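Local coordinates for protein beta-glucanase (Bacteroides thetaiotaomicron, PDB 6EUG) that probably hydrolyses O-glycosidic bonds of arabinogalactan through this C-terminal family 43 glycoside hydrolase domain, a beta-1,3-galactosidase that binds an imidazole-type sugar inhibitor, at residues Lys330-Pro342 / Asp347-Asp359. Numbering follows the deposited sequence.
Sequences KGQFFFMADMWRP and DSRYIWLPVQFDD
With chi1 at -64°, Met336 sets CG beside the backbone N, 3.8 Å from the centroid of the five-membered ring of Trp352, and an extended chi2 carries SD over the same face, a CH-pi and Met-aromatic contact. The bend at chi3 (52°) turns CE back against the indole, at Trp352 NE1 (3.7 Å) and CZ2. At the edge of that indole a water accepts from Trp352 NE1 and donates to Ala337 O. The two strands, 332-339 and 349-357, form an antiparallel hairpin in the last blade of the five-bladed beta-propeller of family 43. Phe335, Ala337 and Met339 make hydrogen-bonded pairs with Leu353, Ile351 and Arg349; Ala337 N reaches Ile351 O at 2.8 Å. On the face of Ala337 and Ile351, Met339 CE presses tightly on Ile351 CG1. Near the turn, Ser348 OG accepts from Arg341 N (3.0 Å) and also bonds Leu345 O. Arg349, bent at chi2 (-67°), grips Asp347 side-on, NE to the backbone O and NH2 to OD1 (3.1 Å). Its guanidinium stacks on that of Arg341, whose NH1 makes a salt bridge with Asp347 OD2 at 2.8 Å, though its hydrogen-bond geometry is weak. Trp340, close to the bound glucoimidazole, gives NE1 to the pocket residue Gln320. Asp347's shared carboxylate probably offsets the stacked arginines' like charges.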
loop_
_atom_site.group_PDB
_atom_site.type_symbol
_atom_site.label_atom_id
_atom_site.label_comp_id
_atom_site.label_asym_id
_atom_site.label_seq_id
_atom_site.Cartn_x
_atom_site.Cartn_y
_atom_site.Cartn_z
ATOM N N LYS A 330 -18.385 -5.753 -14.349
ATOM C CA LYS A 330 -17.824 -6.579 -15.402
ATOM C C LYS A 330 -17.114 -7.847 -14.956
ATOM O O LYS A 330 -16.679 -8.623 -15.799
ATOM C CB LYS A 330 -16.862 -5.725 -16.240
ATOM C CG LYS A 330 -17.607 -4.636 -16.992
ATOM C CD LYS A 330 -16.714 -3.804 -17.897
ATOM C CE LYS A 330 -17.572 -2.867 -18.740
ATOM N NZ LYS A 330 -18.047 -1.686 -17.951
ATOM N N GLY A 331 -16.988 -8.066 -13.654
ATOM C CA GLY A 331 -16.097 -9.098 -13.119
ATOM C C GLY A 331 -14.642 -9.004 -13.549
ATOM O O GLY A 331 -13.947 -10.016 -13.658
ATOM N N GLN A 332 -14.167 -7.781 -13.712
ATOM C CA GLN A 332 -12.803 -7.516 -14.167
ATOM C C GLN A 332 -11.958 -6.845 -13.086
ATOM O O GLN A 332 -12.513 -6.296 -12.100
ATOM C CB GLN A 332 -12.826 -6.668 -15.436
ATOM C CG GLN A 332 -13.367 -7.390 -16.683
ATOM C CD GLN A 332 -13.580 -6.468 -17.893
ATOM O OE1 GLN A 332 -13.284 -5.273 -17.839
ATOM N NE2 GLN A 332 -14.114 -7.024 -18.987
ATOM N N PHE A 333 -10.635 -6.856 -13.316
ATOM C CA PHE A 333 -9.631 -6.278 -12.399
ATOM C C PHE A 333 -8.505 -5.671 -13.199
ATOM O O PHE A 333 -8.154 -6.220 -14.280
ATOM C CB PHE A 333 -9.068 -7.362 -11.433
ATOM C CG PHE A 333 -10.119 -8.037 -10.611
ATOM C CD1 PHE A 333 -10.779 -9.188 -11.076
ATOM C CD2 PHE A 333 -10.442 -7.554 -9.346
ATOM C CE1 PHE A 333 -11.768 -9.791 -10.318
ATOM C CE2 PHE A 333 -11.435 -8.174 -8.583
ATOM C CZ PHE A 333 -12.076 -9.299 -9.070
ATOM N N PHE A 334 -7.960 -4.541 -12.718
ATOM C CA PHE A 334 -6.825 -3.845 -13.375
ATOM C C PHE A 334 -5.695 -3.553 -12.417
ATOM O O PHE A 334 -5.935 -3.134 -11.289
ATOM C CB PHE A 334 -7.329 -2.538 -14.074
ATOM C CG PHE A 334 -8.425 -2.830 -15.053
ATOM C CD1 PHE A 334 -9.728 -3.061 -14.598
ATOM C CD2 PHE A 334 -8.139 -3.034 -16.403
ATOM C CE1 PHE A 334 -10.733 -3.459 -15.476
ATOM C CE2 PHE A 334 -9.152 -3.400 -17.298
ATOM C CZ PHE A 334 -10.452 -3.628 -16.833
ATOM N N PHE A 335 -4.470 -3.822 -12.893
ATOM C CA PHE A 335 -3.219 -3.649 -12.153
ATOM C C PHE A 335 -2.714 -2.224 -12.361
ATOM O O PHE A 335 -2.591 -1.784 -13.519
ATOM C CB PHE A 335 -2.190 -4.677 -12.651
ATOM C CG PHE A 335 -0.808 -4.536 -12.055
ATOM C CD1 PHE A 335 -0.572 -4.874 -10.715
ATOM C CD2 PHE A 335 0.275 -4.154 -12.852
ATOM C CE1 PHE A 335 0.698 -4.804 -10.169
ATOM C CE2 PHE A 335 1.564 -4.105 -12.320
ATOM C CZ PHE A 335 1.771 -4.415 -10.970
ATOM N N MET A 336 -2.470 -1.512 -11.264
ATOM C CA MET A 336 -1.897 -0.158 -11.264
ATOM C C MET A 336 -0.509 -0.200 -10.631
ATOM O O MET A 336 -0.312 -0.772 -9.536
ATOM C CB MET A 336 -2.787 0.831 -10.485
ATOM C CG MET A 336 -4.173 1.053 -11.072
ATOM S SD MET A 336 -5.260 2.023 -10.023
ATOM C CE MET A 336 -4.247 3.463 -9.669
ATOM N N ALA A 337 0.445 0.443 -11.311
ATOM C CA ALA A 337 1.810 0.549 -10.836
ATOM C C ALA A 337 2.372 1.938 -11.108
ATOM O O ALA A 337 1.850 2.662 -11.966
ATOM C CB ALA A 337 2.700 -0.507 -11.501
ATOM N N ASP A 338 3.451 2.273 -10.384
ATOM C CA ASP A 338 4.264 3.494 -10.606
ATOM C C ASP A 338 5.521 3.156 -11.405
ATOM O O ASP A 338 6.100 2.061 -11.209
ATOM C CB ASP A 338 4.658 4.110 -9.267
ATOM C CG ASP A 338 3.458 4.598 -8.506
ATOM O OD1 ASP A 338 2.813 5.603 -8.958
ATOM O OD2 ASP A 338 3.156 3.982 -7.464
ATOM N N MET A 339 5.934 4.048 -12.319
ATOM C CA MET A 339 7.240 3.943 -12.986
ATOM C C MET A 339 8.128 5.092 -12.460
ATOM O O MET A 339 8.035 6.226 -12.947
ATOM C CB MET A 339 7.018 4.012 -14.504
ATOM C CG MET A 339 8.183 3.621 -15.385
ATOM S SD MET A 339 7.801 3.781 -17.154
ATOM C CE MET A 339 6.276 3.003 -17.173
ATOM N N TRP A 340 8.927 4.817 -11.426
ATOM C CA TRP A 340 9.558 5.878 -10.647
ATOM C C TRP A 340 10.753 6.490 -11.396
ATOM O O TRP A 340 11.565 5.748 -11.978
ATOM C CB TRP A 340 10.053 5.370 -9.287
ATOM C CG TRP A 340 8.977 4.879 -8.352
ATOM C CD1 TRP A 340 8.782 3.603 -7.972
ATOM C CD2 TRP A 340 8.000 5.664 -7.667
ATOM N NE1 TRP A 340 7.740 3.529 -7.097
ATOM C CE2 TRP A 340 7.205 4.777 -6.931
ATOM C CE3 TRP A 340 7.667 7.030 -7.682
ATOM C CZ2 TRP A 340 6.174 5.200 -6.126
ATOM C CZ3 TRP A 340 6.649 7.474 -6.876
ATOM C CH2 TRP A 340 5.869 6.554 -6.131
ATOM N N ARG A 341 10.847 7.827 -11.347
ATOM C CA ARG A 341 12.018 8.591 -11.849
ATOM C C ARG A 341 12.635 9.334 -10.668
ATOM O O ARG A 341 12.259 10.473 -10.367
ATOM C CB ARG A 341 11.605 9.574 -12.937
ATOM C CG ARG A 341 11.156 8.858 -14.183
ATOM C CD ARG A 341 10.940 9.803 -15.334
ATOM N NE ARG A 341 10.641 9.045 -16.550
ATOM C CZ ARG A 341 10.896 9.448 -17.791
ATOM N NH1 ARG A 341 11.482 10.628 -18.041
ATOM N NH2 ARG A 341 10.568 8.648 -18.794
ATOM N N PRO A 342 13.546 8.686 -9.949
ATOM C CA PRO A 342 14.032 9.281 -8.667
ATOM C C PRO A 342 14.737 10.654 -8.801
ATOM O O PRO A 342 14.719 11.441 -7.860
ATOM C CB PRO A 342 14.989 8.218 -8.119
ATOM C CG PRO A 342 15.310 7.331 -9.269
ATOM C CD PRO A 342 14.162 7.385 -10.231
ATOM N N ASP A 347 7.976 13.635 -12.532
ATOM C CA ASP A 347 7.983 13.066 -13.894
ATOM C C ASP A 347 7.746 11.529 -13.887
ATOM O O ASP A 347 7.647 10.905 -14.941
ATOM C CB ASP A 347 9.333 13.386 -14.566
ATOM C CG ASP A 347 9.328 13.157 -16.085
ATOM O OD1 ASP A 347 8.290 13.367 -16.738
ATOM O OD2 ASP A 347 10.391 12.788 -16.640
ATOM N N SER A 348 7.664 10.914 -12.706
ATOM C CA SER A 348 7.306 9.469 -12.611
ATOM C C SER A 348 5.950 9.197 -13.328
ATOM O O SER A 348 5.018 10.020 -13.298
ATOM C CB SER A 348 7.266 8.972 -11.158
ATOM O OG SER A 348 8.425 9.292 -10.417
ATOM N N ARG A 349 5.886 8.054 -14.005
ATOM C CA ARG A 349 4.773 7.682 -14.910
ATOM C C ARG A 349 3.889 6.609 -14.274
ATOM O O ARG A 349 4.152 6.132 -13.150
ATOM C CB ARG A 349 5.322 7.226 -16.282
ATOM C CG ARG A 349 6.412 8.142 -16.838
ATOM C CD ARG A 349 5.838 9.503 -17.176
ATOM N NE ARG A 349 6.860 10.465 -17.631
ATOM C CZ ARG A 349 7.329 10.565 -18.879
ATOM N NH1 ARG A 349 6.905 9.754 -19.849
ATOM N NH2 ARG A 349 8.237 11.497 -19.164
ATOM N N TYR A 350 2.829 6.240 -14.975
ATOM C CA TYR A 350 1.840 5.268 -14.474
ATOM C C TYR A 350 1.738 4.083 -15.437
ATOM O O TYR A 350 1.706 4.278 -16.674
ATOM C CB TYR A 350 0.488 5.984 -14.268
ATOM C CG TYR A 350 0.612 7.255 -13.452
ATOM C CD1 TYR A 350 0.912 7.218 -12.092
ATOM C CD2 TYR A 350 0.407 8.505 -14.036
ATOM C CE1 TYR A 350 1.039 8.385 -11.349
ATOM C CE2 TYR A 350 0.552 9.665 -13.316
ATOM C CZ TYR A 350 0.831 9.608 -11.975
ATOM O OH TYR A 350 0.974 10.755 -11.292
ATOM N N ILE A 351 1.702 2.852 -14.890
ATOM C CA ILE A 351 1.444 1.636 -15.683
ATOM C C ILE A 351 0.113 1.042 -15.230
ATOM O O ILE A 351 -0.016 0.661 -14.072
ATOM C CB ILE A 351 2.543 0.564 -15.525
ATOM C CG1 ILE A 351 3.879 1.080 -16.055
ATOM C CG2 ILE A 351 2.137 -0.771 -16.159
ATOM C CD1 ILE A 351 5.067 0.343 -15.472
ATOM N N TRP A 352 -0.871 1.015 -16.139
ATOM C CA TRP A 352 -2.173 0.415 -15.880
ATOM C C TRP A 352 -2.410 -0.659 -16.950
ATOM O O TRP A 352 -2.321 -0.362 -18.165
ATOM C CB TRP A 352 -3.304 1.454 -15.907
ATOM C CG TRP A 352 -3.378 2.467 -14.801
ATOM C CD1 TRP A 352 -2.415 2.799 -13.872
ATOM C CD2 TRP A 352 -4.440 3.407 -14.604
ATOM N NE1 TRP A 352 -2.861 3.828 -13.071
ATOM C CE2 TRP A 352 -4.093 4.217 -13.492
ATOM C CE3 TRP A 352 -5.673 3.612 -15.222
ATOM C CZ2 TRP A 352 -4.927 5.241 -13.005
ATOM C CZ3 TRP A 352 -6.515 4.634 -14.721
ATOM C CH2 TRP A 352 -6.128 5.432 -13.632
ATOM N N LEU A 353 -2.684 -1.896 -16.511
ATOM C CA LEU A 353 -2.832 -3.061 -17.415
ATOM C C LEU A 353 -3.964 -3.977 -16.892
ATOM O O LEU A 353 -4.114 -4.144 -15.662
ATOM C CB LEU A 353 -1.521 -3.874 -17.517
ATOM C CG LEU A 353 -0.294 -3.114 -18.086
ATOM C CD1 LEU A 353 0.988 -3.868 -17.805
ATOM C CD2 LEU A 353 -0.469 -2.866 -19.573
ATOM N N PRO A 354 -4.767 -4.564 -17.783
ATOM C CA PRO A 354 -5.766 -5.569 -17.333
ATOM C C PRO A 354 -5.105 -6.791 -16.669
ATOM O O PRO A 354 -4.021 -7.233 -17.093
ATOM C CB PRO A 354 -6.452 -6.008 -18.661
ATOM C CG PRO A 354 -6.128 -4.942 -19.622
ATOM C CD PRO A 354 -4.769 -4.438 -19.262
ATOM N N VAL A 355 -5.751 -7.305 -15.632
ATOM C CA VAL A 355 -5.427 -8.630 -15.112
ATOM C C VAL A 355 -6.176 -9.704 -15.923
ATOM O O VAL A 355 -7.408 -9.674 -16.048
ATOM C CB VAL A 355 -5.795 -8.747 -13.609
ATOM C CG1 VAL A 355 -5.335 -10.089 -13.045
ATOM C CG2 VAL A 355 -5.157 -7.610 -12.810
ATOM N N GLN A 356 -5.409 -10.661 -16.443
ATOM C CA GLN A 356 -5.929 -11.814 -17.155
ATOM C C GLN A 356 -5.848 -13.042 -16.244
ATOM O O GLN A 356 -5.183 -13.001 -15.206
ATOM C CB GLN A 356 -5.157 -11.982 -18.479
ATOM C CG GLN A 356 -5.409 -10.798 -19.436
ATOM C CD GLN A 356 -4.658 -10.874 -20.750
ATOM O OE1 GLN A 356 -4.746 -11.861 -21.472
ATOM N NE2 GLN A 356 -3.921 -9.806 -21.081
ATOM N N PHE A 357 -6.589 -14.105 -16.580
ATOM C CA PHE A 357 -6.601 -15.327 -15.765
ATOM C C PHE A 357 -6.370 -16.571 -16.614
ATOM O O PHE A 357 -6.923 -16.676 -17.708
ATOM C CB PHE A 357 -7.918 -15.423 -14.986
ATOM C CG PHE A 357 -8.095 -14.306 -14.004
ATOM C CD1 PHE A 357 -8.616 -13.088 -14.418
ATOM C CD2 PHE A 357 -7.709 -14.451 -12.681
ATOM C CE1 PHE A 357 -8.733 -12.050 -13.537
ATOM C CE2 PHE A 357 -7.844 -13.415 -11.788
ATOM C CZ PHE A 357 -8.344 -12.210 -12.217
ATOM N N ASP A 358 -5.534 -17.488 -16.120
ATOM C CA ASP A 358 -5.196 -18.708 -16.854
ATOM C C ASP A 358 -6.241 -19.777 -16.623
ATOM O O ASP A 358 -7.287 -19.530 -15.943
ATOM C CB ASP A 358 -3.746 -19.201 -16.560
ATOM C CG ASP A 358 -3.563 -19.876 -15.189
ATOM O OD1 ASP A 358 -4.549 -20.192 -14.476
ATOM O OD2 ASP A 358 -2.370 -20.096 -14.838
ATOM N N ASP A 359 -5.939 -20.953 -17.193
ATOM C CA ASP A 359 -6.820 -22.126 -17.157
ATOM C C ASP A 359 -7.202 -22.605 -15.749
ATOM O O ASP A 359 -8.271 -23.163 -15.564
ATOM C CB ASP A 359 -6.250 -23.301 -18.003
ATOM C CG ASP A 359 -4.748 -23.543 -17.797
ATOM O OD1 ASP A 359 -3.920 -22.780 -18.373
ATOM O OD2 ASP A 359 -4.401 -24.516 -17.095
HETATM O O HOH W 1 -9.922 -8.791 -15.352
HETATM O O HOH W 2 -0.780 4.073 -10.982
HETATM O O HOH W 3 4.259 7.270 -10.570
#